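Local coordinates for hypothetical protein ylbA (Escherichia coli, PDB 1RC6) that hydrolyses (S)-ureidoglycine to (S)-ureidoglycolate and ammonia, a manganese-dependent deamination in allantoin breakdown, at residues Ala16-Val21 with Leu28-Gly33; Asp32-Asn37 with Asp46-Ser51; Leu50-Pro53 with Phe59-Tyr62. All blocks are in the same frame, centred on the assembly; numbering follows the deposited sequence.

Contact 1 of 3, residues Ala16-Val21 with Leu28-Gly33; sequences ANRAIV and LLTPDG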
loop_
_atom_site.group_PDB
_atom_site.type_symbol
_atom_site.label_atom_id
_atom_site.label_comp_id
_atom_site.label_asym_id
_atom_site.label_seq_id
_atom_site.Cartn_x
_atom_site.Cartn_y
_atom_site.Cartn_z
ATOM N N ALA A 16 4.718 22.545 -0.369
ATOM C CA ALA A 16 5.460 22.152 -1.571
ATOM C C ALA A 16 6.897 21.747 -1.229
ATOM O O ALA A 16 7.571 22.427 -0.452
ATOM C CB ALA A 16 5.468 23.296 -2.584
ATOM N N ASN A 17 7.349 20.635 -1.813
ATOM C CA ASN A 17 8.701 20.115 -1.603
ATOM C C ASN A 17 8.925 19.514 -0.219
ATOM O O ASN A 17 9.575 20.125 0.629
ATOM C CB ASN A 17 9.750 21.212 -1.824
ATOM C CG ASN A 17 9.602 21.904 -3.158
ATOM O OD1 ASN A 17 9.515 21.253 -4.201
ATOM N ND2 ASN A 17 9.585 23.233 -3.135
ATOM N N ARG A 18 8.399 18.318 0.011
ATOM C CA ARG A 18 8.585 17.661 1.299
ATOM C C ARG A 18 9.291 16.309 1.139
ATOM O O ARG A 18 9.722 15.694 2.121
ATOM C CB ARG A 18 7.235 17.499 2.001
ATOM C CG ARG A 18 6.680 18.815 2.514
ATOM C CD ARG A 18 5.319 18.662 3.168
ATOM N NE ARG A 18 4.270 18.333 2.206
ATOM C CZ ARG A 18 3.774 17.114 2.016
ATOM N NH1 ARG A 18 4.225 16.088 2.730
ATOM N NH2 ARG A 18 2.827 16.921 1.105
ATOM N N ALA A 19 9.430 15.871 -0.111
ATOM C CA ALA A 19 10.082 14.604 -0.437
ATOM C C ALA A 19 11.481 14.486 0.181
ATOM O O ALA A 19 12.452 15.006 -0.360
ATOM C CB ALA A 19 10.163 14.441 -1.962
ATOM N N ILE A 20 11.571 13.792 1.311
ATOM C CA ILE A 20 12.838 13.595 2.000
ATOM C C ILE A 20 13.202 12.121 2.026
ATOM O O ILE A 20 12.325 11.265 1.976
ATOM C CB ILE A 20 12.757 14.095 3.450
ATOM C CG1 ILE A 20 14.008 13.666 4.226
ATOM C CG2 ILE A 20 11.509 13.540 4.122
ATOM C CD1 ILE A 20 15.320 14.189 3.640
ATOM N N VAL A 21 14.494 11.829 2.119
ATOM C CA VAL A 21 14.967 10.450 2.151
ATOM C C VAL A 21 16.072 10.215 3.175
ATOM O O VAL A 21 16.889 11.095 3.429
ATOM C CB VAL A 21 15.481 10.028 0.761
ATOM C CG1 VAL A 21 16.206 8.685 0.843
ATOM C CG2 VAL A 21 14.308 9.941 -0.209
ATOM N N LEU A 28 9.987 10.060 2.612
ATOM C CA LEU A 28 8.673 10.636 2.400
ATOM C C LEU A 28 8.657 10.925 0.915
ATOM O O LEU A 28 9.496 11.655 0.407
ATOM C CB LEU A 28 8.505 11.926 3.206
ATOM C CG LEU A 28 7.219 12.756 3.078
ATOM C CD1 LEU A 28 7.162 13.394 1.708
ATOM C CD2 LEU A 28 6.004 11.895 3.300
ATOM N N LEU A 29 7.720 10.316 0.212
ATOM C CA LEU A 29 7.601 10.492 -1.225
ATOM C C LEU A 29 6.253 11.080 -1.557
ATOM O O LEU A 29 5.258 10.780 -0.904
ATOM C CB LEU A 29 7.740 9.144 -1.933
ATOM C CG LEU A 29 9.120 8.646 -2.363
ATOM C CD1 LEU A 29 10.213 9.122 -1.428
ATOM C CD2 LEU A 29 9.066 7.136 -2.411
ATOM N N THR A 30 6.226 11.918 -2.582
ATOM C CA THR A 30 4.991 12.541 -3.018
ATOM C C THR A 30 4.782 12.161 -4.470
ATOM O O THR A 30 5.028 12.976 -5.356
ATOM C CB THR A 30 5.076 14.062 -2.923
ATOM O OG1 THR A 30 5.385 14.447 -1.571
ATOM C CG2 THR A 30 3.748 14.683 -3.362
ATOM N N PRO A 31 4.323 10.914 -4.730
ATOM C CA PRO A 31 4.063 10.355 -6.069
ATOM C C PRO A 31 3.624 11.357 -7.140
ATOM O O PRO A 31 3.831 11.145 -8.339
ATOM C CB PRO A 31 3.017 9.259 -5.801
ATOM C CG PRO A 31 2.534 9.530 -4.392
ATOM C CD PRO A 31 3.754 10.026 -3.700
ATOM N N ASP A 32 3.020 12.453 -6.701
ATOM C CA ASP A 32 2.589 13.495 -7.614
ATOM C C ASP A 32 3.856 14.037 -8.264
ATOM O O ASP A 32 4.052 13.906 -9.474
ATOM C CB ASP A 32 1.895 14.599 -6.827
ATOM C CG ASP A 32 1.021 14.050 -5.720
ATOM O OD1 ASP A 32 1.560 13.379 -4.806
ATOM O OD2 ASP A 32 -0.206 14.288 -5.773
ATOM N N GLY A 33 4.718 14.630 -7.438
ATOM C CA GLY A 33 5.968 15.188 -7.924
ATOM C C GLY A 33 6.976 14.116 -8.289
ATOM O O GLY A 33 8.132 14.170 -7.874
#

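Contact 2 of 3, residues Asp32-Asn37 with Asp46-Ser51; sequences DGLVKN and DATILS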
loop_
_atom_site.group_PDB
_atom_site.type_symbol
_atom_site.label_atom_id
_atom_site.label_comp_id
_atom_site.label_asym_id
_atom_site.label_seq_id
_atom_site.Cartn_x
_atom_site.Cartn_y
_atom_site.Cartn_z
ATOM N N ASP A 32 3.020 12.453 -6.701
ATOM C CA ASP A 32 2.589 13.495 -7.614
ATOM C C ASP A 32 3.856 14.037 -8.264
ATOM O O ASP A 32 4.052 13.906 -9.474
ATOM C CB ASP A 32 1.895 14.599 -6.827
ATOM C CG ASP A 32 1.021 14.050 -5.720
ATOM O OD1 ASP A 32 1.560 13.379 -4.806
ATOM O OD2 ASP A 32 -0.206 14.288 -5.773
ATOM N N GLY A 33 4.718 14.630 -7.438
ATOM C CA GLY A 33 5.968 15.188 -7.924
ATOM C C GLY A 33 6.976 14.116 -8.289
ATOM O O GLY A 33 8.132 14.170 -7.874
ATOM N N LEU A 34 6.537 13.128 -9.061
ATOM C CA LEU A 34 7.416 12.048 -9.489
ATOM C C LEU A 34 7.190 11.711 -10.942
ATOM O O LEU A 34 6.075 11.803 -11.455
ATOM C CB LEU A 34 7.199 10.791 -8.652
ATOM C CG LEU A 34 7.694 10.865 -7.213
ATOM C CD1 LEU A 34 7.650 9.476 -6.585
ATOM C CD2 LEU A 34 9.120 11.402 -7.200
ATOM N N VAL A 35 8.266 11.319 -11.606
ATOM C CA VAL A 35 8.186 10.962 -13.007
ATOM C C VAL A 35 7.505 9.606 -13.061
ATOM O O VAL A 35 7.718 8.765 -12.190
ATOM C CB VAL A 35 9.595 10.858 -13.633
ATOM C CG1 VAL A 35 9.494 10.952 -15.160
ATOM C CG2 VAL A 35 10.507 11.950 -13.060
ATOM N N LYS A 36 6.683 9.394 -14.077
ATOM C CA LYS A 36 5.987 8.130 -14.212
ATOM C C LYS A 36 6.926 7.018 -14.693
ATOM O O LYS A 36 7.945 7.274 -15.342
ATOM C CB LYS A 36 4.799 8.306 -15.166
ATOM C CG LYS A 36 3.928 9.516 -14.808
ATOM C CD LYS A 36 3.628 9.558 -13.296
ATOM C CE LYS A 36 3.041 10.900 -12.834
ATOM N NZ LYS A 36 1.692 11.190 -13.399
ATOM N N ASN A 37 6.587 5.782 -14.347
ATOM C CA ASN A 37 7.383 4.629 -14.733
ATOM C C ASN A 37 6.697 3.855 -15.850
ATOM O O ASN A 37 5.506 3.540 -15.763
ATOM C CB ASN A 37 7.563 3.703 -13.539
ATOM C CG ASN A 37 8.448 4.287 -12.479
ATOM O OD1 ASN A 37 9.657 4.380 -12.663
ATOM N ND2 ASN A 37 7.858 4.687 -11.357
ATOM N N ASP A 46 -0.962 5.567 -15.647
ATOM C CA ASP A 46 0.296 6.112 -15.158
ATOM C C ASP A 46 0.751 5.294 -13.955
ATOM O O ASP A 46 0.079 5.269 -12.926
ATOM C CB ASP A 46 0.129 7.574 -14.734
ATOM C CG ASP A 46 -0.336 8.458 -15.867
ATOM O OD1 ASP A 46 0.150 8.244 -16.995
ATOM O OD2 ASP A 46 -1.174 9.364 -15.623
ATOM N N ALA A 47 1.880 4.609 -14.087
ATOM C CA ALA A 47 2.382 3.815 -12.970
ATOM C C ALA A 47 3.583 4.493 -12.347
ATOM O O ALA A 47 4.494 4.958 -13.031
ATOM C CB ALA A 47 2.758 2.409 -13.421
ATOM N N THR A 48 3.577 4.565 -11.030
ATOM C CA THR A 48 4.683 5.173 -10.345
ATOM C C THR A 48 5.162 4.273 -9.215
ATOM O O THR A 48 4.470 4.057 -8.227
ATOM C CB THR A 48 4.287 6.577 -9.844
ATOM O OG1 THR A 48 5.095 6.927 -8.718
ATOM C CG2 THR A 48 2.819 6.628 -9.475
ATOM N N ILE A 49 6.345 3.714 -9.411
ATOM C CA ILE A 49 6.980 2.836 -8.435
ATOM C C ILE A 49 7.349 3.618 -7.163
ATOM O O ILE A 49 7.832 4.750 -7.244
ATOM C CB ILE A 49 8.244 2.229 -9.035
ATOM C CG1 ILE A 49 7.874 1.380 -10.243
ATOM C CG2 ILE A 49 8.974 1.419 -8.007
ATOM C CD1 ILE A 49 9.059 1.013 -11.106
ATOM N N LEU A 50 7.118 3.010 -5.998
ATOM C CA LEU A 50 7.408 3.644 -4.714
ATOM C C LEU A 50 8.571 2.961 -4.008
ATOM O O LEU A 50 9.714 3.175 -4.361
ATOM C CB LEU A 50 6.154 3.627 -3.844
ATOM C CG LEU A 50 4.980 4.301 -4.575
ATOM C CD1 LEU A 50 3.724 4.241 -3.732
ATOM C CD2 LEU A 50 5.328 5.737 -4.887
ATOM N N SER A 51 8.299 2.139 -3.011
ATOM C CA SER A 51 9.390 1.455 -2.336
ATOM C C SER A 51 9.997 0.359 -3.227
ATOM O O SER A 51 9.306 -0.264 -4.036
ATOM C CB SER A 51 8.887 0.842 -1.029
ATOM O OG SER A 51 8.422 1.848 -0.140
#

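Contact 3 of 3, residues Leu50-Pro53 with Phe59-Tyr62; sequences LSTP and FVDY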
loop_
_atom_site.group_PDB
_atom_site.type_symbol
_atom_site.label_atom_id
_atom_site.label_comp_id
_atom_site.label_asym_id
_atom_site.label_seq_id
_atom_site.Cartn_x
_atom_site.Cartn_y
_atom_site.Cartn_z
ATOM N N LEU A 50 7.118 3.010 -5.998
ATOM C CA LEU A 50 7.408 3.644 -4.714
ATOM C C LEU A 50 8.571 2.961 -4.008
ATOM O O LEU A 50 9.714 3.175 -4.361
ATOM C CB LEU A 50 6.154 3.627 -3.844
ATOM C CG LEU A 50 4.980 4.301 -4.575
ATOM C CD1 LEU A 50 3.724 4.241 -3.732
ATOM C CD2 LEU A 50 5.328 5.737 -4.887
ATOM N N SER A 51 8.299 2.139 -3.011
ATOM C CA SER A 51 9.390 1.455 -2.336
ATOM C C SER A 51 9.997 0.359 -3.227
ATOM O O SER A 51 9.306 -0.264 -4.036
ATOM C CB SER A 51 8.887 0.842 -1.029
ATOM O OG SER A 51 8.422 1.848 -0.140
ATOM N N THR A 52 11.300 0.137 -3.081
ATOM C CA THR A 52 12.018 -0.895 -3.836
ATOM C C THR A 52 13.200 -1.290 -2.968
ATOM O O THR A 52 13.543 -0.576 -2.034
ATOM C CB THR A 52 12.586 -0.369 -5.168
ATOM O OG1 THR A 52 13.602 0.602 -4.895
ATOM C CG2 THR A 52 11.502 0.282 -6.013
ATOM N N PRO A 53 13.833 -2.435 -3.255
ATOM C CA PRO A 53 14.982 -2.865 -2.458
ATOM C C PRO A 53 16.075 -1.808 -2.429
ATOM O O PRO A 53 16.773 -1.652 -1.432
ATOM C CB PRO A 53 15.432 -4.132 -3.172
ATOM C CG PRO A 53 14.138 -4.717 -3.601
ATOM C CD PRO A 53 13.421 -3.504 -4.180
ATOM N N PHE A 59 10.298 -5.354 -0.533
ATOM C CA PHE A 59 9.099 -5.448 -1.351
ATOM C C PHE A 59 9.135 -4.320 -2.356
ATOM O O PHE A 59 10.025 -3.468 -2.311
ATOM C CB PHE A 59 7.840 -5.301 -0.495
ATOM C CG PHE A 59 7.788 -4.020 0.316
ATOM C CD1 PHE A 59 8.337 -3.962 1.597
ATOM C CD2 PHE A 59 7.188 -2.872 -0.201
ATOM C CE1 PHE A 59 8.285 -2.787 2.349
ATOM C CE2 PHE A 59 7.134 -1.692 0.542
ATOM C CZ PHE A 59 7.685 -1.654 1.820
ATOM N N VAL A 60 8.185 -4.321 -3.280
ATOM C CA VAL A 60 8.090 -3.248 -4.255
ATOM C C VAL A 60 6.632 -2.893 -4.262
ATOM O O VAL A 60 5.803 -3.786 -4.376
ATOM C CB VAL A 60 8.447 -3.687 -5.675
ATOM C CG1 VAL A 60 8.378 -2.488 -6.591
ATOM C CG2 VAL A 60 9.827 -4.323 -5.716
ATOM N N ASP A 61 6.297 -1.619 -4.100
ATOM C CA ASP A 61 4.890 -1.249 -4.139
ATOM C C ASP A 61 4.679 -0.140 -5.152
ATOM O O ASP A 61 5.637 0.522 -5.563
ATOM C CB ASP A 61 4.358 -0.892 -2.747
ATOM C CG ASP A 61 5.196 0.133 -2.037
ATOM O OD1 ASP A 61 4.906 0.375 -0.847
ATOM O OD2 ASP A 61 6.133 0.696 -2.656
ATOM N N TYR A 62 3.436 0.033 -5.595
ATOM C CA TYR A 62 3.139 1.018 -6.623
ATOM C C TYR A 62 1.866 1.795 -6.396
ATOM O O TYR A 62 0.999 1.415 -5.609
ATOM C CB TYR A 62 2.956 0.355 -7.995
ATOM C CG TYR A 62 3.850 -0.808 -8.339
ATOM C CD1 TYR A 62 3.879 -1.960 -7.549
ATOM C CD2 TYR A 62 4.654 -0.768 -9.475
ATOM C CE1 TYR A 62 4.699 -3.047 -7.884
ATOM C CE2 TYR A 62 5.473 -1.848 -9.821
ATOM C CZ TYR A 62 5.489 -2.978 -9.025
ATOM O OH TYR A 62 6.298 -4.025 -9.389
#

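Contact 1 of 3, residues Ala16-Val21 with Leu28-Gly33
I20 and L28 meet through one backbone hydrogen bond and one apolar side-chain contact. The amide N of L28 donates to the carbonyl O of I20 at 2.7 Å. The bond is fairly straight, 160° at the hydrogen. Beside it, CG2 of I20 rests on CB of L28 at 3.5 Å. The two side chains cross at about a right angle. The I20 CG1 branch lies anti to the backbone N, chi1 170°, and this leaves the CG2 methyl to make the touch while the rest of the chain leads away from L28.

The next residue back, A19, meets the other polar atom of L28. Its CA carries a CA-H...O contact to L28 O at 3.1 Å. Further back, R18 lies across L28 obliquely. The CD1 methyl of L28 comes within 3.5 Å of R18 O and 4.1 Å of R18 NH1. On the other side of the strand, V21 CG2 and L29 CD1 approach loosely, 4.4 Å apart.

The R18 chain is bent at chi3, and its guanidinium is anchored beyond the contact. NE bonds to the carbonyl O of L15, and NH1 forms a salt bridge with D226. Both bonds help hold the guanidinium where it slants past L28 CD1.

The contact belongs to a beta hairpin near the surface. Strand 20-21 lies at one edge of its antiparallel sheet and is only weakly bonded. Strand 26-29 lies between it and strand 227-230, where L28 packs on I228 and L29 on Y227.

Contact 2 of 3, residues Asp32-Asn37 with Asp46-Ser51
N37 meets A47 through its backbone and I49 through its side chain. The amide N of N37 donates to A47 O at 2.6 Å, with 163° at the hydrogen.

The N37 side chain then runs across I49. Its CG lies anti to the carbonyl carbon, chi1 -69°, which carries the amide group to I49. CB starts 3.4 Å from A47 O and 3.9 Å from I49 CD1. CG comes next and lies 3.6 Å from I49 CD1. The amide end lies beside I49, and the two side chains cross at about a right angle. Which end of this amide is oxygen and which is nitrogen is doubtful in the model. An alanine here is likely to leave CG1 and CD1 of I49 without the group that packs across them.

The K36 chain, bent at chi2 and chi4, crosses D46 at a slant. Its NZ is 4.1 Å from D46 OD2, so the opposite charges are near but do not form a salt bridge. L34 makes a looser touch, with CD1 4.2 Å from T48 OG1.

Residues 34-37 run roughly at a right angle to strand 46-49. That is an edge strand of its antiparallel sheet, and its other edge bonds to strand 60-67. Here the connection after strand 26-29 meets the edge strand of a cupin antiparallel sheet side-on, by a single backbone bond.

Contact 3 of 3, residues Leu50-Pro53 with Phe59-Tyr62
The loop from strand 46-49 into strand 60-67 brings L50-P53 alongside F59-Y62, and D61 ties the two together. L50 N donates to D61 O at 2.9 Å, with 162° at the hydrogen. S51 N donates to the D61 carboxylate, reaching OD2 at 2.6 Å nearly along its C-O axis. This second bond is more bent, 140° at the hydrogen. The carboxylate can reach back because D61 CG sits between the backbone N and the carbonyl carbon, chi1 52°. OD2 also lies close to CB of both L50 and S51. D61 N makes a weak bond to S51 O, 3.3 Å long. S51 O also receives a CA-H...O contact from V60 CA at 3.2 Å.

The two segments run nearly antiparallel. They continue the pairing of the first two strands of a cupin-type antiparallel sheet, although 50-53 is no regular strand. Y227 of the second sheet reaches in here: its hydroxyl is hydrogen-bonded to both D61 OD1 and S51 OG. One carboxylate thus holds the loop with OD2 and the neighbouring sheet with OD1.

On the same side, the F59 ring brings CE2 to 3.5 Å from S51 CB, in an oblique approach. F59 also stacks on Y132, and its side chain is about 7 Å from that of H202, a probable manganese ligand. At the far end, P53 CD packs obliquely on V60 CG2 at 4.0 Å.

In the fold
Contact 1 is a surface contact, contact 2 is partly buried, and contact 3 is buried nearest the chain centre. They follow one another along the chain. Contacts 1 and 2 share D32 and G33, and contacts 2 and 3 share L50 and S51. Contact 1 belongs to the sheet that carries strand 227-230. Contacts 2 and 3 reach the sheet of strands 46-49 and 60-67, contact 2 at its edge strand, and pack together where I49 meets Y62. Segment 32-37 lies on the connection between the two sheets. Contacts 1 and 2 have one backbone bond each and charged side chains near the surface; contact 3 has two backbone bonds, one weak, and a buried carboxylate bond.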